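Side-chain contacts in putative lipoprotein LppA (Mycobacterium tuberculosis, PDB 2V7S), which is of unknown function but is probably a lipid-modified protein of the cell membrane, from a family confined to pathogenic mycobacteria: residues 132-137 and 171-176; 68-73 and 86-91. One frame throughout, in Å; residues are numbered along the deposited sequence.

Interaction 1 (132-137 and 171-176); sequences KIAANI and FRLLQI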
ATOM      1  N   LYS A 132       9.497 -10.432  39.357  1.00 19.76           N
ATOM      2  CA  LYS A 132       9.126  -9.019  39.398  1.00 21.52           C
ATOM      3  C   LYS A 132      10.374  -8.149  39.335  1.00 20.47           C
ATOM      4  O   LYS A 132      10.384  -7.132  38.657  1.00 21.00           O
ATOM      5  CB  LYS A 132       8.316  -8.667  40.657  1.00 21.70           C
ATOM      6  CG  LYS A 132       7.068  -9.511  40.911  1.00 24.19           C
ATOM      7  CD  LYS A 132       6.186  -8.879  42.026  1.00 25.39           C
ATOM      8  CE  LYS A 132       5.678  -9.910  43.069  1.00 31.70           C
ATOM      9  NZ  LYS A 132       4.350 -10.585  42.803  1.00 33.76           N
ATOM     10  N   ILE A 133      11.432  -8.538  40.045  1.00 20.40           N
ATOM     11  CA  ILE A 133      12.688  -7.795  39.956  1.00 20.34           C
ATOM     12  C   ILE A 133      13.246  -7.780  38.529  1.00 19.35           C
ATOM     13  O   ILE A 133      13.625  -6.726  37.981  1.00 18.83           O
ATOM     14  CB  ILE A 133      13.734  -8.298  40.992  1.00 20.68           C
ATOM     15  CG1 ILE A 133      13.338  -7.873  42.409  1.00 21.17           C
ATOM     16  CG2 ILE A 133      15.149  -7.781  40.641  1.00 22.24           C
ATOM     17  CD1 ILE A 133      13.783  -8.852  43.489  1.00 23.98           C
ATOM     18  N   ALA A 134      13.300  -8.951  37.903  1.00 19.66           N
ATOM     19  CA  ALA A 134      13.863  -9.032  36.555  1.00 19.18           C
ATOM     20  C   ALA A 134      12.983  -8.234  35.578  1.00 19.78           C
ATOM     21  O   ALA A 134      13.502  -7.562  34.673  1.00 20.39           O
ATOM     22  CB  ALA A 134      13.951 -10.476  36.122  1.00 18.91           C
ATOM     23  N   ALA A 135      11.661  -8.355  35.735  1.00 19.41           N
ATOM     24  CA  ALA A 135      10.694  -7.653  34.867  1.00 21.04           C
ATOM     25  C   ALA A 135      10.855  -6.104  34.969  1.00 21.56           C
ATOM     26  O   ALA A 135      10.681  -5.383  33.985  1.00 19.96           O
ATOM     27  CB  ALA A 135       9.254  -8.066  35.226  1.00 21.35           C
ATOM     28  N   ASN A 136      11.150  -5.619  36.180  1.00 22.06           N
ATOM     29  CA  ASN A 136      11.417  -4.201  36.392  1.00 22.52           C
ATOM     30  C   ASN A 136      12.676  -3.757  35.645  1.00 21.48           C
ATOM     31  O   ASN A 136      12.746  -2.660  35.098  1.00 21.30           O
ATOM     32  CB  ASN A 136      11.564  -3.871  37.875  1.00 23.07           C
ATOM     33  CG  ASN A 136      11.649  -2.376  38.113  1.00 28.66           C
ATOM     34  OD1 ASN A 136      10.753  -1.636  37.705  1.00 30.84           O
ATOM     35  ND2 ASN A 136      12.757  -1.914  38.716  1.00 33.09           N
ATOM     36  N   ILE A 137      13.670  -4.621  35.620  1.00 21.02           N
ATOM     37  CA  ILE A 137      14.878  -4.313  34.876  1.00 21.59           C
ATOM     38  C   ILE A 137      14.584  -4.276  33.376  1.00 21.53           C
ATOM     39  O   ILE A 137      15.016  -3.356  32.686  1.00 20.33           O
ATOM     40  CB  ILE A 137      16.031  -5.298  35.221  1.00 20.93           C
ATOM     41  CG1 ILE A 137      16.496  -5.069  36.660  1.00 22.62           C
ATOM     42  CG2 ILE A 137      17.205  -5.110  34.263  1.00 19.28           C
ATOM     43  CD1 ILE A 137      17.147  -6.334  37.304  1.00 23.80           C
ATOM     44  N   PHE A 171       9.960  -6.463  24.104  1.00 19.95           N
ATOM     45  CA  PHE A 171      10.892  -7.126  25.029  1.00 20.07           C
ATOM     46  C   PHE A 171      10.094  -8.133  25.778  1.00 20.15           C
ATOM     47  O   PHE A 171       9.067  -7.786  26.345  1.00 20.59           O
ATOM     48  CB  PHE A 171      11.487  -6.119  26.028  1.00 20.01           C
ATOM     49  CG  PHE A 171      12.392  -5.071  25.395  1.00 21.33           C
ATOM     50  CD1 PHE A 171      11.883  -4.115  24.520  1.00 21.15           C
ATOM     51  CD2 PHE A 171      13.755  -5.037  25.695  1.00 21.60           C
ATOM     52  CE1 PHE A 171      12.731  -3.145  23.952  1.00 20.51           C
ATOM     53  CE2 PHE A 171      14.593  -4.088  25.111  1.00 22.27           C
ATOM     54  CZ  PHE A 171      14.085  -3.146  24.251  1.00 20.27           C
ATOM     55  N   ARG A 172      10.566  -9.383  25.833  1.00 19.89           N
ATOM     56  CA  ARG A 172       9.777 -10.430  26.486  1.00 19.48           C
ATOM     57  C   ARG A 172      10.648 -11.346  27.350  1.00 19.83           C
ATOM     58  O   ARG A 172      11.637 -11.920  26.875  1.00 16.89           O
ATOM     59  CB  ARG A 172       9.049 -11.290  25.455  1.00 20.64           C
ATOM     60  CG  ARG A 172       7.929 -12.105  26.102  1.00 22.27           C
ATOM     61  CD  ARG A 172       7.177 -12.930  25.076  1.00 25.43           C
ATOM     62  NE  ARG A 172       6.054 -13.611  25.706  1.00 26.37           N
ATOM     63  CZ  ARG A 172       5.257 -14.477  25.090  1.00 29.72           C
ATOM     64  NH1 ARG A 172       4.255 -15.031  25.755  1.00 28.38           N
ATOM     65  NH2 ARG A 172       5.474 -14.800  23.812  1.00 29.46           N
ATOM     66  N   LEU A 173      10.245 -11.451  28.608  1.00 19.35           N
ATOM     67  CA  LEU A 173      10.828 -12.351  29.552  1.00 21.42           C
ATOM     68  C   LEU A 173       9.760 -13.411  29.812  1.00 20.64           C
ATOM     69  O   LEU A 173       8.719 -13.121  30.398  1.00 20.13           O
ATOM     70  CB  LEU A 173      11.189 -11.574  30.837  1.00 21.19           C
ATOM     71  CG  LEU A 173      11.847 -12.299  32.004  1.00 23.94           C
ATOM     72  CD1 LEU A 173      13.269 -12.640  31.591  1.00 21.50           C
ATOM     73  CD2 LEU A 173      11.870 -11.404  33.265  1.00 24.02           C
ATOM     74  N   LEU A 174      10.010 -14.636  29.344  1.00 20.29           N
ATOM     75  CA  LEU A 174       9.042 -15.690  29.426  1.00 19.99           C
ATOM     76  C   LEU A 174       9.644 -16.899  30.113  1.00 19.28           C
ATOM     77  O   LEU A 174      10.749 -17.304  29.802  1.00 19.68           O
ATOM     78  CB  LEU A 174       8.567 -16.083  28.014  1.00 19.30           C
ATOM     79  CG  LEU A 174       7.648 -17.301  27.868  1.00 19.98           C
ATOM     80  CD1 LEU A 174       6.273 -17.080  28.467  1.00 17.90           C
ATOM     81  CD2 LEU A 174       7.514 -17.658  26.392  1.00 21.02           C
ATOM     82  N   GLN A 175       8.882 -17.494  31.010  1.00 18.37           N
ATOM     83  CA  GLN A 175       9.313 -18.679  31.711  1.00 17.62           C
ATOM     84  C   GLN A 175       8.180 -19.657  31.735  1.00 18.19           C
ATOM     85  O   GLN A 175       7.111 -19.358  32.290  1.00 17.48           O
ATOM     86  CB  GLN A 175       9.688 -18.346  33.145  1.00 17.68           C
ATOM     87  CG  GLN A 175       9.955 -19.589  34.038  1.00 17.53           C
ATOM     88  CD  GLN A 175      10.371 -19.189  35.437  1.00 17.67           C
ATOM     89  OE1 GLN A 175       9.695 -19.479  36.450  1.00 21.32           O
ATOM     90  NE2 GLN A 175      11.457 -18.519  35.507  1.00 14.04           N
ATOM     91  N   ILE A 176       8.407 -20.818  31.142  1.00 17.11           N
ATOM     92  CA  ILE A 176       7.510 -21.916  31.326  1.00 18.90           C
ATOM     93  C   ILE A 176       8.272 -22.992  32.131  1.00 18.66           C
ATOM     94  O   ILE A 176       8.111 -23.096  33.375  1.00 18.75           O
ATOM     95  CB  ILE A 176       6.958 -22.445  29.956  1.00 18.83           C
ATOM     96  CG1 ILE A 176       6.498 -21.287  29.066  1.00 21.88           C
ATOM     97  CG2 ILE A 176       5.850 -23.501  30.163  1.00 21.60           C
ATOM     98  CD1 ILE A 176       5.365 -20.494  29.648  1.00 25.51           C
TER

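Interaction 2 (68-73 and 86-91); sequences ATARII and WKFDDD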
ATOM      1  N   ALA A  68      23.452  -6.258  22.230  1.00 19.99           N
ATOM      2  CA  ALA A  68      24.149  -5.589  23.357  1.00 21.07           C
ATOM      3  C   ALA A  68      23.164  -5.238  24.486  1.00 21.07           C
ATOM      4  O   ALA A  68      23.500  -5.337  25.653  1.00 21.02           O
ATOM      5  CB  ALA A  68      24.886  -4.309  22.897  1.00 21.57           C
ATOM      6  N   THR A  69      21.968  -4.813  24.125  1.00 20.69           N
ATOM      7  CA  THR A  69      20.959  -4.449  25.135  1.00 21.40           C
ATOM      8  C   THR A  69      20.489  -5.692  25.876  1.00 20.84           C
ATOM      9  O   THR A  69      20.272  -5.650  27.086  1.00 20.93           O
ATOM     10  CB  THR A  69      19.774  -3.701  24.492  1.00 21.54           C
ATOM     11  OG1 THR A  69      20.235  -2.378  24.167  1.00 23.37           O
ATOM     12  CG2 THR A  69      18.575  -3.585  25.475  1.00 20.89           C
ATOM     13  N   ALA A  70      20.327  -6.795  25.152  1.00 20.41           N
ATOM     14  CA  ALA A  70      19.952  -8.054  25.808  1.00 21.21           C
ATOM     15  C   ALA A  70      20.993  -8.442  26.847  1.00 21.61           C
ATOM     16  O   ALA A  70      20.610  -8.884  27.952  1.00 20.54           O
ATOM     17  CB  ALA A  70      19.778  -9.213  24.776  1.00 20.62           C
ATOM     18  N   ARG A  71      22.283  -8.333  26.475  1.00 21.05           N
ATOM     19  CA  ARG A  71      23.421  -8.569  27.401  1.00 21.88           C
ATOM     20  C   ARG A  71      23.281  -7.663  28.631  1.00 21.21           C
ATOM     21  O   ARG A  71      23.396  -8.113  29.761  1.00 20.42           O
ATOM     22  CB  ARG A  71      24.771  -8.307  26.713  1.00 21.99           C
ATOM     23  CG  ARG A  71      26.042  -8.443  27.645  1.00 22.62           C
ATOM     24  CD  ARG A  71      27.401  -8.206  26.877  1.00 26.19           C
ATOM     25  NE  ARG A  71      27.429  -8.934  25.591  1.00 34.90           N
ATOM     26  CZ  ARG A  71      27.406  -8.358  24.378  1.00 40.27           C
ATOM     27  NH1 ARG A  71      27.426  -7.029  24.247  1.00 39.40           N
ATOM     28  NH2 ARG A  71      27.396  -9.114  23.279  1.00 41.91           N
ATOM     29  N   ILE A  72      23.041  -6.380  28.398  1.00 19.55           N
ATOM     30  CA  ILE A  72      22.907  -5.439  29.507  1.00 19.94           C
ATOM     31  C   ILE A  72      21.807  -5.877  30.476  1.00 20.21           C
ATOM     32  O   ILE A  72      22.001  -5.833  31.715  1.00 20.65           O
ATOM     33  CB  ILE A  72      22.649  -4.011  28.991  1.00 20.32           C
ATOM     34  CG1 ILE A  72      23.954  -3.446  28.411  1.00 21.21           C
ATOM     35  CG2 ILE A  72      22.137  -3.056  30.130  1.00 21.80           C
ATOM     36  CD1 ILE A  72      23.729  -2.213  27.534  1.00 24.35           C
ATOM     37  N   ILE A  73      20.650  -6.232  29.924  1.00 19.01           N
ATOM     38  CA  ILE A  73      19.513  -6.660  30.751  1.00 20.02           C
ATOM     39  C   ILE A  73      19.888  -7.936  31.531  1.00 20.15           C
ATOM     40  O   ILE A  73      19.643  -8.031  32.740  1.00 19.58           O
ATOM     41  CB  ILE A  73      18.234  -6.912  29.892  1.00 20.11           C
ATOM     42  CG1 ILE A  73      17.654  -5.575  29.374  1.00 21.21           C
ATOM     43  CG2 ILE A  73      17.134  -7.681  30.730  1.00 21.57           C
ATOM     44  CD1 ILE A  73      16.701  -5.732  28.179  1.00 20.39           C
ATOM     45  N   TRP A  86      23.308 -16.605  33.035  1.00 20.58           N
ATOM     46  CA  TRP A  86      22.732 -16.549  31.697  1.00 21.36           C
ATOM     47  C   TRP A  86      23.774 -16.860  30.643  1.00 21.16           C
ATOM     48  O   TRP A  86      24.977 -16.813  30.903  1.00 19.35           O
ATOM     49  CB  TRP A  86      22.099 -15.179  31.412  1.00 20.74           C
ATOM     50  CG  TRP A  86      23.088 -14.050  31.264  1.00 21.78           C
ATOM     51  CD1 TRP A  86      23.657 -13.310  32.269  1.00 22.15           C
ATOM     52  CD2 TRP A  86      23.633 -13.554  30.041  1.00 18.94           C
ATOM     53  NE1 TRP A  86      24.513 -12.367  31.733  1.00 23.93           N
ATOM     54  CE2 TRP A  86      24.530 -12.507  30.370  1.00 22.58           C
ATOM     55  CE3 TRP A  86      23.450 -13.891  28.699  1.00 20.80           C
ATOM     56  CZ2 TRP A  86      25.236 -11.769  29.394  1.00 22.02           C
ATOM     57  CZ3 TRP A  86      24.160 -13.171  27.710  1.00 23.52           C
ATOM     58  CH2 TRP A  86      25.032 -12.105  28.077  1.00 21.49           C
ATOM     59  N   LYS A  87      23.286 -17.186  29.449  1.00 19.85           N
ATOM     60  CA  LYS A  87      24.134 -17.262  28.252  1.00 21.13           C
ATOM     61  C   LYS A  87      23.261 -16.912  27.045  1.00 20.89           C
ATOM     62  O   LYS A  87      22.025 -17.024  27.111  1.00 20.29           O
ATOM     63  CB  LYS A  87      24.705 -18.677  28.084  1.00 20.66           C
ATOM     64  CG  LYS A  87      23.648 -19.758  27.819  1.00 24.09           C
ATOM     65  CD  LYS A  87      24.268 -21.175  27.735  1.00 22.94           C
ATOM     66  CE  LYS A  87      23.274 -22.176  27.163  1.00 27.34           C
ATOM     67  NZ  LYS A  87      23.955 -23.475  26.666  1.00 27.91           N
ATOM     68  N   PHE A  88      23.901 -16.493  25.954  1.00 20.05           N
ATOM     69  CA  PHE A  88      23.249 -16.488  24.686  1.00 20.90           C
ATOM     70  C   PHE A  88      23.015 -17.923  24.291  1.00 19.76           C
ATOM     71  O   PHE A  88      23.871 -18.765  24.446  1.00 20.45           O
ATOM     72  CB  PHE A  88      24.069 -15.744  23.636  1.00 21.23           C
ATOM     73  CG  PHE A  88      24.041 -14.275  23.831  1.00 20.84           C
ATOM     74  CD1 PHE A  88      25.206 -13.575  24.116  1.00 21.78           C
ATOM     75  CD2 PHE A  88      22.829 -13.589  23.759  1.00 19.00           C
ATOM     76  CE1 PHE A  88      25.161 -12.163  24.317  1.00 23.52           C
ATOM     77  CE2 PHE A  88      22.762 -12.215  23.944  1.00 20.22           C
ATOM     78  CZ  PHE A  88      23.937 -11.501  24.235  1.00 23.79           C
ATOM     79  N   ASP A  89      21.819 -18.209  23.812  1.00 20.91           N
ATOM     80  CA  ASP A  89      21.467 -19.554  23.388  1.00 21.23           C
ATOM     81  C   ASP A  89      22.464 -19.975  22.314  1.00 22.20           C
ATOM     82  O   ASP A  89      22.663 -19.271  21.343  1.00 23.52           O
ATOM     83  CB  ASP A  89      20.052 -19.509  22.828  1.00 21.91           C
ATOM     84  CG  ASP A  89      19.439 -20.879  22.594  1.00 23.84           C
ATOM     85  OD1 ASP A  89      20.145 -21.896  22.357  1.00 22.65           O
ATOM     86  OD2 ASP A  89      18.191 -20.910  22.636  1.00 26.40           O
ATOM     87  N   ASP A  90      23.061 -21.140  22.488  1.00 21.73           N
ATOM     88  CA  ASP A  90      24.100 -21.598  21.591  1.00 22.79           C
ATOM     89  C   ASP A  90      23.561 -22.547  20.504  1.00 21.33           C
ATOM     90  O   ASP A  90      24.326 -23.033  19.675  1.00 20.92           O
ATOM     91  CB  ASP A  90      25.212 -22.285  22.404  1.00 23.94           C
ATOM     92  CG  ASP A  90      24.682 -23.359  23.303  1.00 29.14           C
ATOM     93  OD1 ASP A  90      25.183 -24.509  23.231  1.00 36.67           O
ATOM     94  OD2 ASP A  90      23.734 -23.067  24.074  1.00 40.14           O
ATOM     95  N   ASP A  91      22.255 -22.799  20.492  1.00 19.50           N
ATOM     96  CA  ASP A  91      21.727 -23.730  19.480  1.00 18.57           C
ATOM     97  C   ASP A  91      21.923 -23.122  18.089  1.00 17.98           C
ATOM     98  O   ASP A  91      21.554 -21.964  17.881  1.00 17.26           O
ATOM     99  CB  ASP A  91      20.280 -24.075  19.731  1.00 17.35           C
ATOM    100  CG  ASP A  91      19.726 -24.996  18.675  1.00 17.45           C
ATOM    101  OD1 ASP A  91      19.272 -24.510  17.632  1.00 18.34           O
ATOM    102  OD2 ASP A  91      19.752 -26.214  18.876  1.00 12.59           O
TER

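Interaction 1 (132-137 and 171-176)
Helix 128-143 packs against one face of the antiparallel sheet in a two-layer alpha/beta arrangement, and here L173 of strand 169-175 meets two consecutive alanines of the helix. The end of one methyl branch does the touching: L173 CD2 lies 3.7 Å from A134 CB, a plain apolar contact, and 3.9 Å from the backbone N of A135, so that the leucine rests on the helix backbone as well as on a side chain. With CG anti to the backbone N (chi1 -179°) and CD2 anti to CA, the side chain is stretched straight off the strand. Leucine suits this place because it spans the gap, alanine because its short side chain permits a close approach, the CA atoms of A135 and L173 being 7.1 Å apart. Alternation along the strand turns R172 and L174 to the other face of the sheet, where L174 CD2 sits 4.1 Å above the centre of the R172 guanidinium plane and R172 forms a salt bridge with D161. Around the buried contact, F131 also touches L173, A135 packs on Y162 of strand 160-166, and A134 meets V77 of helix 59-80.

Interaction 2 (68-73 and 86-91)
Segments 68-73 and 86-91 run nearly antiparallel where R71 and A70 meet W86 and F88: the axes of helix 68-73 and strand 86-88 approach to 9.9 Å at 170°, and R71 and F88 have the closest CA atoms, 8.4 Å apart. This is helix-on-sheet packing of the two-layer alpha/beta type, at the outermost strand, which the chain reaches by a short turn after helix 59-80.

R71 uses the aliphatic part of its chain first. Its CG lies 3.8 Å from W86 CH2, at the benzene end of the indole. A bend at chi3 (-46°) then brings the guanidinium round beside F88, where R71 NH2 is 3.9 Å from F88 CE1; the guanidinium and phenyl planes stand 81° apart, so the groups do not stack flat. A long, flexible arginine suits this exposed position, reaching W86 with its methylenes and F88 with its guanidinium while the charge stays near solvent. On the same helix, A70 CB comes to the edge of the F88 ring, 4.3 Å from CE2, and the small alanine also packs on V120 of the neighbouring strand.

The two aromatics meet in T-shaped (edge-to-face) geometry, their planes nearly perpendicular: the edge of the indole is directed at a face of F88, with W86 CZ3 3.6 Å above the centre of the phenyl ring. At its other end the indole is held by a hydrogen bond from NE1 to D75, one helical turn beyond R71.

Past the strand, three aspartates make local bonds in the turn before helix 92-100. K87 NZ forms a salt bridge with D90 OD2 at 2.6 Å, and D91 caps the helix N-terminus through I94 N. D89 makes an Asx turn, its OD1 accepting from D91 N at 3.0 Å.

Interactions 1 and 2 pack two helices, 128-143 and 59-80, onto the same antiparallel sheet, the first against an inner strand and the second against an outermost one. Their centres lie 14 Å apart, yet they touch through F171, whose ring bridges them: F171 CD2 is 3.9 Å from I73 CD1, and F171 CE2 is 4.0 Å from T69 CG2. Helix also meets helix directly, with I137 CG2 4.1 Å from I73 O. The joint between them is mainly apolar, whereas interaction 2 opens to solvent at R71. A bound glycerol, probably from the crystallisation liquor, lies about 3 Å (nearest atoms) from the W86 side chain in interaction 2 and is hydrogen-bonded to F88 N.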